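Local atomic coordinates of exosome complex component Rrp42 (Methanothermobacter thermautotrophicus, PDB entry 2WNR), a protein that is a probable non-catalytic component of the archaeal exosome, which degrades RNA, and is thought to help shape the active site of its partner Rrp41. Residues S85-M90 / V105-V110; A157-L162 / K192-T197; I221-G224 / S230-A233. All coordinates share one frame; numbering follows the deposited sequence.

Interaction 1: residues S85-M90 / V105-V110; sequences SELLPM and VELSRV
Ser85, near the end of strand 80-87, points its side chain at Leu107 and Ser108 on helix 102-117. This is strand-to-helix packing in the first half of the RNase PH fold. The strand and helix segments run roughly antiparallel, at 148°, with their axes 8.4 Å apart at closest approach. That is close enough for a small serine to bridge the gap. Ser85 holds OG between its own backbone N and carbonyl carbon (chi1 50°), which turns the hydroxyl toward the helix. OG of Ser85 then lies 3.3 Å from CB of Ser108. On the Leu107 side, methyl CD1 comes to 3.8 Å from CB of Ser85. Leu107 thus lies against the flank of the serine with one branch. CG of Leu107 stands opposite its backbone N (chi1 -175°), on the side from which CD1 can reach the strand. The hydroxyl of Ser108 is engaged mainly elsewhere: it bonds to a basic side chain of a neighbouring chain, a different protein, and weakly to Thr83 O. Ser85 OG likewise has a weak bond to Ser104 OG. Strand 80-87 pairs in parallel with strand 133-145, where Ser85 touches Leu141 and Leu87 touches Ile143. Leu107 also packs on Phe151 and Ala154 of helix 150-164. Leu87, the centre of an inverse gamma turn, adds a looser apolar touch: its CD1 meets Leu107 CD1 at 4.5 Å.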
# COMPACT_ATOMS: atom_id res chain seq x y z
N SER A 85 15.94 -4.47 6.76
CA SER A 85 15.88 -5.35 7.91
C SER A 85 14.45 -5.72 8.26
O SER A 85 13.55 -4.88 8.20
CB SER A 85 16.59 -4.74 9.12
OG SER A 85 16.15 -3.43 9.33
N GLU A 86 14.26 -6.98 8.63
CA GLU A 86 12.98 -7.45 9.08
C GLU A 86 12.99 -7.69 10.61
O GLU A 86 13.55 -8.69 11.08
CB GLU A 86 12.60 -8.73 8.34
CG GLU A 86 12.24 -8.52 6.88
CD GLU A 86 10.85 -7.90 6.69
OE1 GLU A 86 9.85 -8.63 6.89
OE2 GLU A 86 10.75 -6.71 6.33
N LEU A 87 12.41 -6.77 11.36
CA LEU A 87 12.29 -6.94 12.80
C LEU A 87 11.06 -7.82 13.08
O LEU A 87 9.94 -7.34 13.23
CB LEU A 87 12.19 -5.58 13.50
CG LEU A 87 13.48 -4.95 14.03
CD1 LEU A 87 14.57 -4.92 12.99
CD2 LEU A 87 13.21 -3.55 14.52
N LEU A 88 11.30 -9.13 13.13
CA LEU A 88 10.21 -10.09 13.12
C LEU A 88 9.41 -10.15 14.42
O LEU A 88 9.98 -10.14 15.53
CB LEU A 88 10.75 -11.50 12.83
CG LEU A 88 11.56 -11.75 11.55
CD1 LEU A 88 12.16 -13.16 11.54
CD2 LEU A 88 10.82 -11.45 10.25
N PRO A 89 8.08 -10.24 14.30
CA PRO A 89 7.27 -10.55 15.46
C PRO A 89 7.85 -11.72 16.26
O PRO A 89 7.71 -11.78 17.50
CB PRO A 89 5.92 -10.93 14.85
CG PRO A 89 5.86 -10.16 13.60
CD PRO A 89 7.27 -10.05 13.08
N MET A 90 8.51 -12.64 15.54
CA MET A 90 9.25 -13.76 16.14
C MET A 90 10.25 -13.28 17.19
O MET A 90 10.31 -13.81 18.31
CB MET A 90 9.97 -14.55 15.04
CG MET A 90 11.02 -15.53 15.53
SD MET A 90 11.14 -16.94 14.41
CE MET A 90 12.54 -16.46 13.44
N VAL A 105 13.52 0.77 10.29
CA VAL A 105 14.10 1.75 9.38
C VAL A 105 15.38 2.37 9.94
O VAL A 105 16.39 2.50 9.22
CB VAL A 105 13.08 2.86 9.05
CG1 VAL A 105 13.75 4.04 8.36
CG2 VAL A 105 11.94 2.29 8.19
N GLU A 106 15.36 2.73 11.22
CA GLU A 106 16.55 3.31 11.83
C GLU A 106 17.70 2.32 11.85
O GLU A 106 18.79 2.60 11.33
CB GLU A 106 16.29 3.80 13.24
CG GLU A 106 17.52 4.48 13.82
CD GLU A 106 17.45 4.65 15.30
OE1 GLU A 106 16.72 3.87 15.95
OE2 GLU A 106 18.13 5.56 15.82
N LEU A 107 17.45 1.15 12.44
CA LEU A 107 18.41 0.06 12.47
C LEU A 107 19.01 -0.17 11.09
O LEU A 107 20.22 -0.19 10.94
CB LEU A 107 17.76 -1.23 12.97
CG LEU A 107 18.61 -2.51 13.20
CD1 LEU A 107 18.65 -3.40 11.99
CD2 LEU A 107 20.02 -2.20 13.68
N SER A 108 18.14 -0.30 10.10
CA SER A 108 18.51 -0.54 8.71
C SER A 108 19.42 0.55 8.14
O SER A 108 20.49 0.26 7.62
CB SER A 108 17.24 -0.66 7.88
OG SER A 108 17.46 -1.49 6.77
N ARG A 109 19.00 1.81 8.25
CA ARG A 109 19.79 2.93 7.74
C ARG A 109 21.13 3.13 8.44
O ARG A 109 22.11 3.54 7.82
CB ARG A 109 18.99 4.22 7.84
CG ARG A 109 17.85 4.27 6.87
CD ARG A 109 17.03 5.51 7.07
NE ARG A 109 17.79 6.73 6.84
CZ ARG A 109 18.07 7.22 5.64
NH1 ARG A 109 17.67 6.58 4.55
NH2 ARG A 109 18.75 8.35 5.53
N VAL A 110 21.17 2.83 9.74
CA VAL A 110 22.40 2.95 10.50
C VAL A 110 23.41 1.91 10.06
O VAL A 110 24.60 2.21 9.93
CB VAL A 110 22.14 2.94 12.03
CG1 VAL A 110 23.43 2.78 12.79
CG2 VAL A 110 21.51 4.25 12.43

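Interaction 2: residues A157-L162 / K192-T197; sequences ATVAAL and KALMCT
This is a buried apolar contact, led by Val159 and Leu194, between helix 150-164 and the beginning of strand 193-201. It lies near the centre of the chain, where the two halves of the RNase PH fold meet. Val159 carries the helix side alone. Its side chain points at the strand and uses both methyls. CG2 of Val159 reaches the backbone, 3.4 Å from Ala193 O, and also meets Leu194 CD2 at 3.9 Å. CG1 of Val159 lies 4.2 Å from Leu194 CD2 and 4.3 Å from Lys192 CG. Both methyls therefore share Leu194, while CG2 alone approaches the Ala193 carbonyl. The torsion places them: CG1 stands opposite the backbone N of Val159 (chi1 168°) and CG2 stands beside it. Leu194 does not leave the strand pointing straight at the helix, but its end swings nearer. The two side chains cross obliquely, and CD2 of Leu194 is the branch that touches, also lying 3.9 Å from Val159 CB. Leu194 continues onto Leu156 of the same helix and onto Leu261 of helix 244-268. Val159 in turn also packs on Leu265 of that C-terminal helix and on Met120. Lys192 lends its aliphatic part to the contact, while its amine leads away to a salt bridge with Asp266. On another side of helix 150-164, Ala157 and Ala161 rest on Val62 of strand 58-69. The helix is therefore held between the mixed sheet of the first half and the antiparallel sheet that strand 193-201 helps to form. Helices packed between two sheets in this way are characteristic of the RNase PH fold.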
# COMPACT_ATOMS: atom_id res chain seq x y z
N ALA A 157 27.00 -8.93 11.59
CA ALA A 157 26.46 -9.96 10.71
C ALA A 157 26.51 -9.55 9.23
O ALA A 157 26.80 -10.38 8.36
CB ALA A 157 25.04 -10.32 11.12
N THR A 158 26.22 -8.28 8.95
CA THR A 158 26.25 -7.77 7.59
C THR A 158 27.68 -7.80 7.06
O THR A 158 27.91 -8.31 5.97
CB THR A 158 25.72 -6.34 7.53
OG1 THR A 158 24.45 -6.28 8.19
CG2 THR A 158 25.56 -5.89 6.08
N VAL A 159 28.63 -7.29 7.86
CA VAL A 159 30.03 -7.37 7.50
C VAL A 159 30.44 -8.82 7.27
O VAL A 159 31.07 -9.13 6.24
CB VAL A 159 30.95 -6.66 8.54
CG1 VAL A 159 32.42 -6.99 8.30
CG2 VAL A 159 30.78 -5.15 8.45
N ALA A 160 30.08 -9.70 8.20
CA ALA A 160 30.41 -11.12 8.07
C ALA A 160 29.86 -11.69 6.77
O ALA A 160 30.59 -12.34 6.01
CB ALA A 160 29.91 -11.91 9.27
N ALA A 161 28.58 -11.42 6.50
CA ALA A 161 27.92 -11.94 5.30
C ALA A 161 28.59 -11.44 4.01
O ALA A 161 28.72 -12.18 3.04
CB ALA A 161 26.45 -11.58 5.32
N LEU A 162 29.02 -10.18 4.03
CA LEU A 162 29.67 -9.58 2.87
C LEU A 162 30.99 -10.25 2.56
O LEU A 162 31.34 -10.44 1.39
CB LEU A 162 29.89 -8.08 3.10
CG LEU A 162 28.65 -7.20 2.99
CD1 LEU A 162 28.90 -5.80 3.51
CD2 LEU A 162 28.04 -7.19 1.62
N LYS A 192 37.44 -3.03 6.40
CA LYS A 192 36.38 -3.42 7.32
C LYS A 192 36.07 -2.30 8.29
O LYS A 192 36.92 -1.45 8.56
CB LYS A 192 36.77 -4.68 8.10
CG LYS A 192 36.49 -5.99 7.38
CD LYS A 192 37.35 -7.12 7.91
CE LYS A 192 38.69 -7.16 7.20
NZ LYS A 192 39.61 -8.15 7.83
N ALA A 193 34.84 -2.30 8.78
CA ALA A 193 34.41 -1.38 9.82
C ALA A 193 33.40 -2.12 10.69
O ALA A 193 32.65 -2.97 10.19
CB ALA A 193 33.79 -0.15 9.22
N LEU A 194 33.39 -1.83 11.98
CA LEU A 194 32.38 -2.41 12.87
C LEU A 194 31.85 -1.35 13.83
O LEU A 194 32.34 -0.22 13.85
CB LEU A 194 32.93 -3.62 13.63
CG LEU A 194 33.20 -4.91 12.84
CD1 LEU A 194 33.79 -5.97 13.74
CD2 LEU A 194 31.95 -5.45 12.13
N MET A 195 30.85 -1.73 14.64
CA MET A 195 30.12 -0.78 15.44
C MET A 195 29.98 -1.16 16.91
O MET A 195 29.73 -2.32 17.26
CB MET A 195 28.74 -0.57 14.82
CG MET A 195 27.87 0.45 15.52
SD MET A 195 26.47 0.90 14.47
CE MET A 195 27.30 1.93 13.24
N CYS A 196 30.14 -0.15 17.76
CA CYS A 196 29.91 -0.26 19.19
C CYS A 196 28.75 0.63 19.60
O CYS A 196 28.72 1.81 19.25
CB CYS A 196 31.16 0.18 19.93
SG CYS A 196 32.55 -0.93 19.76
N THR A 197 27.79 0.06 20.33
CA THR A 197 26.66 0.80 20.86
C THR A 197 26.78 0.89 22.37
O THR A 197 27.02 -0.12 23.05
CB THR A 197 25.32 0.15 20.50
OG1 THR A 197 25.15 0.17 19.08
CG2 THR A 197 24.16 0.91 21.11

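Interaction 3: residues I221-G224 / S230-A233; sequences ISIG and SICA
Gly224 faces both Cys232 and Ala233, which makes a classic beta bulge in the hairpin of strands 219-226 and 231-237. This hairpin forms one side of the four-stranded antiparallel sheet in the second half of the RNase PH fold. Backbone hydrogen bonds carry the contact. Gly224 N donates to Ala233 O at 2.7 Å, almost straight at 174°. In return, Gly224 O receives two N-H groups from consecutive residues. Cys232 N reaches Gly224 O at 2.8 Å, bent to 161°. Ala233 N gives Gly224 O a weak bond of 3.4 Å. The extra residue on the second strand is thus absorbed by one carbonyl. Two CA-H...O contacts lie next to these bonds: Ile223 CA approaches Ala233 O at 3.4 Å, and Ile231 CA approaches Gly224 O at 3.5 Å. Apolar packing is led by the isoleucines. Their side chains slant across each other, with CG2 of Ile223 4.2 Å from CG2 of Ile231. Both also rest on Val251 of helix 244-268. Ile231 further packs on an aromatic side chain of a neighbouring chain, a different protein. At Cys232, the thiol sits between its own backbone N and carbonyl carbon (chi1 66°), which brings SG to 3.6 Å from Gly224 O.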
# COMPACT_ATOMS: atom_id res chain seq x y z
N ILE A 221 24.20 5.60 22.18
CA ILE A 221 24.99 6.09 21.05
C ILE A 221 25.74 4.94 20.35
O ILE A 221 26.42 4.15 20.98
CB ILE A 221 25.95 7.26 21.44
CG1 ILE A 221 26.74 7.74 20.22
CG2 ILE A 221 26.86 6.86 22.59
CD1 ILE A 221 27.36 9.11 20.37
N SER A 222 25.56 4.84 19.03
CA SER A 222 26.24 3.84 18.24
C SER A 222 27.34 4.50 17.44
O SER A 222 27.11 5.53 16.79
CB SER A 222 25.26 3.15 17.29
OG SER A 222 24.19 2.58 18.01
N ILE A 223 28.53 3.90 17.48
CA ILE A 223 29.66 4.43 16.75
C ILE A 223 30.29 3.39 15.82
O ILE A 223 30.68 2.31 16.26
CB ILE A 223 30.72 5.05 17.70
CG1 ILE A 223 30.06 6.13 18.56
CG2 ILE A 223 31.88 5.64 16.90
CD1 ILE A 223 30.87 6.50 19.76
N GLY A 224 30.35 3.71 14.53
CA GLY A 224 31.02 2.86 13.56
C GLY A 224 32.43 3.35 13.32
O GLY A 224 32.64 4.49 12.88
N SER A 230 39.18 5.49 12.17
CA SER A 230 38.38 6.68 11.85
C SER A 230 36.88 6.38 11.97
O SER A 230 36.46 5.24 11.75
CB SER A 230 38.75 7.22 10.47
OG SER A 230 38.34 6.33 9.44
N ILE A 231 36.10 7.41 12.31
CA ILE A 231 34.65 7.28 12.54
C ILE A 231 33.88 7.43 11.23
O ILE A 231 33.97 8.46 10.56
CB ILE A 231 34.14 8.33 13.57
CG1 ILE A 231 34.83 8.16 14.92
CG2 ILE A 231 32.63 8.24 13.73
CD1 ILE A 231 34.79 9.39 15.81
N CYS A 232 33.12 6.40 10.88
CA CYS A 232 32.34 6.43 9.64
C CYS A 232 30.82 6.47 9.85
O CYS A 232 30.07 6.74 8.90
CB CYS A 232 32.72 5.27 8.73
SG CYS A 232 32.30 3.67 9.38
N ALA A 233 30.35 6.22 11.07
CA ALA A 233 28.92 6.34 11.37
C ALA A 233 28.68 6.61 12.85
O ALA A 233 29.35 6.03 13.72
CB ALA A 233 28.17 5.10 10.94

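From the N terminus, the three contacts close their loops in series, and none nests in or crosses another. Interaction 1 closes the link between strand 80-87 and helix 102-117. Interaction 2 spans a longer detour from helix 150-164, through the small antiparallel sheet, to strand 193-201. It joins the two halves of the fold. Interaction 3 closes the tight hairpin that follows. Interactions 1 and 2 touch where Val110 CG1 meets Met195 SD at 3.9 Å. Interactions 2 and 3 share a sheet: strands 193-201 and 219-226 are neighbours, probably hydrogen-bonded from Ile223 N to Cys196 O at 2.7 Å.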